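Local coordinates for DUF269-containing protein (Cyanothece sp. ATCC 51142, PDB 3NJ2), which is of unknown function but belongs to the DUF269 family and is associated with nitrogen fixation in this cyanobacterium, at residues S34-S39 and Q153-A158. Sequence-based numbering, arbitrary orientation.
Sequences SPFLQS and QGTKLA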
loop_
_atom_site.group_PDB
_atom_site.type_symbol
_atom_site.label_atom_id
_atom_site.label_comp_id
_atom_site.label_asym_id
_atom_site.label_seq_id
_atom_site.Cartn_x
_atom_site.Cartn_y
_atom_site.Cartn_z
ATOM N N SER B 34 7.547 14.619 -24.018
ATOM C CA SER B 34 7.844 14.399 -22.612
ATOM C C SER B 34 8.149 12.991 -22.190
ATOM O O SER B 34 7.360 12.118 -22.429
ATOM C CB SER B 34 6.644 14.890 -21.791
ATOM O OG SER B 34 6.777 14.437 -20.428
ATOM N N PRO B 35 9.304 12.714 -21.531
ATOM C CA PRO B 35 9.544 11.313 -21.122
ATOM C C PRO B 35 8.478 10.857 -20.095
ATOM O O PRO B 35 8.126 9.728 -20.109
ATOM C CB PRO B 35 10.947 11.363 -20.501
ATOM C CG PRO B 35 11.597 12.454 -21.305
ATOM C CD PRO B 35 10.547 13.543 -21.472
ATOM N N PHE B 36 8.016 11.802 -19.249
ATOM C CA PHE B 36 6.950 11.465 -18.309
ATOM C C PHE B 36 5.651 11.102 -18.988
ATOM O O PHE B 36 5.129 10.061 -18.688
ATOM C CB PHE B 36 6.740 12.482 -17.154
ATOM C CG PHE B 36 5.602 12.069 -16.315
ATOM C CD1 PHE B 36 5.748 10.987 -15.372
ATOM C CD2 PHE B 36 4.342 12.706 -16.444
ATOM C CE1 PHE B 36 4.619 10.526 -14.619
ATOM C CE2 PHE B 36 3.295 12.221 -15.701
ATOM C CZ PHE B 36 3.425 11.124 -14.837
ATOM N N LEU B 37 5.189 11.981 -19.877
ATOM C CA LEU B 37 3.937 11.637 -20.521
ATOM C C LEU B 37 4.040 10.381 -21.369
ATOM O O LEU B 37 3.073 9.636 -21.481
ATOM C CB LEU B 37 3.396 12.862 -21.306
ATOM C CG LEU B 37 3.101 14.130 -20.522
ATOM C CD1 LEU B 37 2.601 15.342 -21.361
ATOM C CD2 LEU B 37 2.119 13.786 -19.397
ATOM N N GLN B 38 5.198 10.189 -22.018
ATOM C CA GLN B 38 5.410 8.991 -22.719
ATOM C C GLN B 38 5.355 7.728 -21.790
ATOM O O GLN B 38 4.774 6.700 -22.132
ATOM C CB GLN B 38 6.635 9.090 -23.605
ATOM C CG GLN B 38 6.368 9.900 -24.894
ATOM C CD GLN B 38 5.338 9.200 -25.771
ATOM O OE1 GLN B 38 5.553 8.034 -26.174
ATOM N NE2 GLN B 38 4.219 9.883 -26.043
ATOM N N SER B 39 5.956 7.819 -20.625
ATOM C CA SER B 39 5.879 6.770 -19.653
ATOM C C SER B 39 4.455 6.528 -19.242
ATOM O O SER B 39 4.040 5.426 -19.174
ATOM C CB SER B 39 6.671 7.143 -18.400
ATOM O OG SER B 39 6.856 5.978 -17.617
ATOM N N GLN B 153 4.001 17.768 -12.472
ATOM C CA GLN B 153 3.921 17.014 -11.230
ATOM C C GLN B 153 4.478 15.610 -11.316
ATOM O O GLN B 153 5.215 15.194 -10.407
ATOM C CB GLN B 153 2.508 16.973 -10.689
ATOM C CG GLN B 153 2.064 18.348 -10.399
ATOM C CD GLN B 153 0.643 18.458 -9.942
ATOM O OE1 GLN B 153 0.069 17.515 -9.342
ATOM N NE2 GLN B 153 0.040 19.627 -10.238
ATOM N N GLY B 154 4.201 14.884 -12.406
ATOM C CA GLY B 154 4.793 13.509 -12.515
ATOM C C GLY B 154 6.327 13.563 -12.654
ATOM O O GLY B 154 7.085 12.736 -12.024
ATOM N N THR B 155 6.809 14.553 -13.404
ATOM C CA THR B 155 8.279 14.751 -13.573
ATOM C C THR B 155 8.971 15.069 -12.243
ATOM O O THR B 155 9.949 14.407 -11.857
ATOM C CB THR B 155 8.598 15.790 -14.648
ATOM O OG1 THR B 155 8.074 15.349 -15.902
ATOM C CG2 THR B 155 10.087 15.958 -14.850
ATOM N N LYS B 156 8.372 16.016 -11.526
ATOM C CA LYS B 156 8.920 16.343 -10.172
ATOM C C LYS B 156 8.967 15.139 -9.253
ATOM O O LYS B 156 10.007 14.921 -8.547
ATOM C CB LYS B 156 8.111 17.431 -9.571
ATOM C CG LYS B 156 8.720 18.036 -8.277
ATOM C CD LYS B 156 7.886 19.267 -7.908
ATOM C CE LYS B 156 6.913 19.044 -6.747
ATOM N NZ LYS B 156 6.314 20.370 -6.215
ATOM N N LEU B 157 7.884 14.330 -9.174
ATOM C CA LEU B 157 7.963 13.191 -8.303
ATOM C C LEU B 157 8.987 12.164 -8.735
ATOM O O LEU B 157 9.611 11.583 -7.898
ATOM C CB LEU B 157 6.550 12.501 -8.176
ATOM C CG LEU B 157 5.522 13.334 -7.441
ATOM C CD1 LEU B 157 4.112 12.792 -7.638
ATOM C CD2 LEU B 157 5.946 13.366 -5.913
ATOM N N ALA B 158 9.139 11.932 -10.055
ATOM C CA ALA B 158 10.105 11.023 -10.514
ATOM C C ALA B 158 11.542 11.553 -10.211
ATOM O O ALA B 158 12.356 10.734 -9.725
ATOM C CB ALA B 158 9.928 10.824 -12.022
#
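Two groups grip S34 OG: it accepts L37 N at 3.0 Å, with an almost straight N-H...O angle of 175°, and it is also hydrogen-bonded to OD1 of N151, one turn before T155 on helix 147-167. S34 occupies the N-cap position of helix 35-46, and the first bond is its capping bond; the second ties that cap to the partner helix. Two residues on from the cap, F36 carries the hydrophobic part of the contact. Its CG stands anti to the backbone N (chi1 177°), which sends the ring across to the backbone of G154. There G154 CA lies over the ring centre, 3.6 Å from the F36 centroid and 12° off the ring normal, a CH-pi contact; T155 N sits above the same face, displaced toward the rim. With no side chain on G154, F36 CZ comes to 3.6 Å from G154 CA. The helices run close here, F36 CA lying 5.9 Å from T155 CA. At the root of the F36 side chain, T155 OG1 comes within 3.4 Å of F36 CB while hydrogen-bonding to the carbonyl oxygen of N151, one turn back in its own helix. I96 and L99 of helix 83-104 also touch F36, placing the ring where three helices meet. The arrangement is a close helix-helix packing in which an aromatic side chain lies on a glycine, joining the S34-capped start of helix 35-46 to the long helix 147-167 of this alpha+beta fold.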